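PDB 1ZGH: methionyl-tRNA formyltransferase from Clostridium thermocellum, which probably transfers a formyl group from 10-formyltetrahydrofolate to the amino group of methionine carried by the initiator tRNA. Local coordinates for residues I172-L175 with L176-P180. Numbering follows the deposited sequence.
Sequences IPEL and LTKRP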
ATOM      1  N   ILE A 172     -12.003  -4.854   6.310  1.00 29.06           N
ATOM      2  CA  ILE A 172     -11.691  -5.838   7.323  1.00 29.07           C
ATOM      3  C   ILE A 172     -12.959  -6.294   8.087  1.00 29.03           C
ATOM      4  O   ILE A 172     -13.218  -7.480   8.142  1.00 28.15           O
ATOM      5  CB  ILE A 172     -10.500  -5.413   8.234  1.00 28.36           C
ATOM      6  CG1 ILE A 172      -9.193  -5.544   7.426  1.00 28.41           C
ATOM      7  CG2 ILE A 172     -10.387  -6.334   9.468  1.00 29.95           C
ATOM      8  CD1 ILE A 172      -7.929  -5.096   8.138  1.00 29.42           C
ATOM      9  N   PRO A 173     -13.772  -5.366   8.624  1.00 29.89           N
ATOM     10  CA  PRO A 173     -15.040  -5.797   9.255  1.00 30.18           C
ATOM     11  C   PRO A 173     -15.956  -6.660   8.370  1.00 30.67           C
ATOM     12  O   PRO A 173     -16.538  -7.648   8.844  1.00 30.56           O
ATOM     13  CB  PRO A 173     -15.719  -4.473   9.606  1.00 30.46           C
ATOM     14  CG  PRO A 173     -14.589  -3.534   9.785  1.00 30.10           C
ATOM     15  CD  PRO A 173     -13.602  -3.908   8.718  1.00 29.96           C
ATOM     16  N   GLU A 174     -16.090  -6.289   7.107  1.00 31.34           N
ATOM     17  CA  GLU A 174     -16.897  -7.068   6.158  1.00 32.19           C
ATOM     18  C   GLU A 174     -16.322  -8.461   5.921  1.00 31.68           C
ATOM     19  O   GLU A 174     -17.047  -9.479   5.999  1.00 30.88           O
ATOM     20  CB  GLU A 174     -17.020  -6.334   4.819  1.00 33.15           C
ATOM     21  CG  GLU A 174     -17.532  -7.237   3.687  1.00 36.91           C
ATOM     22  CD  GLU A 174     -18.752  -6.671   3.014  1.00 41.95           C
ATOM     23  OE1 GLU A 174     -18.711  -6.448   1.782  1.00 44.76           O
ATOM     24  OE2 GLU A 174     -19.755  -6.459   3.731  1.00 45.61           O
ATOM     25  N   LEU A 175     -15.032  -8.510   5.616  1.00 31.02           N
ATOM     26  CA  LEU A 175     -14.329  -9.790   5.459  1.00 31.46           C
ATOM     27  C   LEU A 175     -14.504 -10.741   6.645  1.00 30.86           C
ATOM     28  O   LEU A 175     -14.843 -11.914   6.448  1.00 30.54           O
ATOM     29  CB  LEU A 175     -12.835  -9.578   5.226  1.00 31.14           C
ATOM     30  CG  LEU A 175     -12.037 -10.860   4.949  1.00 32.06           C
ATOM     31  CD1 LEU A 175     -12.262 -11.318   3.531  1.00 33.57           C
ATOM     32  CD2 LEU A 175     -10.547 -10.633   5.195  1.00 33.71           C
ATOM     33  N   LEU A 176     -14.246 -10.257   7.857  1.00 30.56           N
ATOM     34  CA  LEU A 176     -14.307 -11.118   9.063  1.00 31.31           C
ATOM     35  C   LEU A 176     -15.755 -11.497   9.406  1.00 31.60           C
ATOM     36  O   LEU A 176     -16.002 -12.549   9.975  1.00 31.05           O
ATOM     37  CB  LEU A 176     -13.613 -10.452  10.272  1.00 31.13           C
ATOM     38  CG  LEU A 176     -12.124 -10.069  10.095  1.00 30.75           C
ATOM     39  CD1 LEU A 176     -11.539  -9.372  11.337  1.00 29.14           C
ATOM     40  CD2 LEU A 176     -11.282 -11.284   9.724  1.00 29.25           C
ATOM     41  N   THR A 177     -16.709 -10.649   9.027  1.00 32.35           N
ATOM     42  CA  THR A 177     -18.114 -10.897   9.332  1.00 32.70           C
ATOM     43  C   THR A 177     -18.808 -11.782   8.304  1.00 33.02           C
ATOM     44  O   THR A 177     -19.481 -12.755   8.676  1.00 31.98           O
ATOM     45  CB  THR A 177     -18.902  -9.597   9.482  1.00 32.59           C
ATOM     46  OG1 THR A 177     -18.270  -8.789  10.474  1.00 33.92           O
ATOM     47  CG2 THR A 177     -20.327  -9.891   9.934  1.00 34.15           C
ATOM     48  N   LYS A 178     -18.670 -11.443   7.034  1.00 32.95           N
ATOM     49  CA  LYS A 178     -19.307 -12.210   5.982  1.00 34.62           C
ATOM     50  C   LYS A 178     -18.496 -13.436   5.571  1.00 34.45           C
ATOM     51  O   LYS A 178     -19.062 -14.409   5.082  1.00 33.99           O
ATOM     52  CB  LYS A 178     -19.562 -11.339   4.768  1.00 34.59           C
ATOM     53  CG  LYS A 178     -20.474 -10.161   5.053  1.00 37.25           C
ATOM     54  CD  LYS A 178     -20.762  -9.400   3.764  1.00 37.64           C
ATOM     55  CE  LYS A 178     -22.104  -8.670   3.791  1.00 40.78           C
ATOM     56  NZ  LYS A 178     -22.581  -8.307   2.400  1.00 40.95           N
ATOM     57  N   ARG A 179     -17.178 -13.383   5.762  1.00 34.61           N
ATOM     58  CA  ARG A 179     -16.280 -14.481   5.389  1.00 35.21           C
ATOM     59  C   ARG A 179     -16.548 -14.944   3.947  1.00 34.61           C
ATOM     60  O   ARG A 179     -16.843 -16.112   3.705  1.00 33.77           O
ATOM     61  CB  ARG A 179     -16.389 -15.637   6.409  1.00 35.34           C
ATOM     62  CG  ARG A 179     -15.943 -15.229   7.814  1.00 36.03           C
ATOM     63  CD  ARG A 179     -16.179 -16.273   8.884  1.00 38.98           C
ATOM     64  NE  ARG A 179     -15.680 -17.606   8.521  1.00 44.14           N
ATOM     65  CZ  ARG A 179     -16.437 -18.648   8.150  1.00 45.22           C
ATOM     66  NH1 ARG A 179     -17.771 -18.563   8.087  1.00 47.19           N
ATOM     67  NH2 ARG A 179     -15.855 -19.808   7.840  1.00 45.72           N
ATOM     68  N   PRO A 180     -16.441 -14.013   2.977  1.00 34.14           N
ATOM     69  CA  PRO A 180     -16.770 -14.380   1.603  1.00 33.88           C
ATOM     70  C   PRO A 180     -15.731 -15.292   0.958  1.00 33.57           C
ATOM     71  O   PRO A 180     -14.561 -15.282   1.340  1.00 32.88           O
ATOM     72  CB  PRO A 180     -16.837 -13.039   0.886  1.00 34.15           C
ATOM     73  CG  PRO A 180     -15.910 -12.149   1.658  1.00 33.75           C
ATOM     74  CD  PRO A 180     -16.024 -12.605   3.089  1.00 34.32           C
TER
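Lys178 lies obliquely across the carboxylate end of Glu174, one helical turn earlier. Its CB sits 3.4 Å from the Glu174 carbonyl O, to which the backbone N of Lys178 is hydrogen-bonded, and CG stays near the same oxygen. With the chain extended beyond CG, CD and CE run past Glu174 OE2, CD at 3.1 Å from it, before NZ ends in a long salt bridge of 3.6 Å to that oxygen. The Glu174 chain bends at chi2 (125°), bringing OE2 beside these methylenes while OE1 is salt-bridged to Arg148, the stronger partner; the Lys178 ammonium probably adds only a weak attraction. These residues form the C-terminal turn of helix 156-178, packed against the mixed sheet of the formyltransferase domain: Leu175 and Leu176 face its strands, Leu175 resting on Leu82 and Phe145, Leu176 on Ile33 and Tyr57. Leu176 CD1 also lies alongside Ile172 CG2 at 3.7 Å. On the solvent side, chi1 of -56° sets Thr177 OG1 beside its own backbone N, from where it reaches back along the helix and donates to Pro173 O at 2.6 Å. The Thr177 backbone N reaches the same oxygen from the opposite face of the carbonyl plane, giving it two donors. Arg179 leaves the helix with positive phi, yet its N still bonds to Leu175 O at 2.8 Å, from above the carbonyl plane. Pro180 then crosses Leu175 at about a right angle, its CD 4.0 Å from Leu175 CD1.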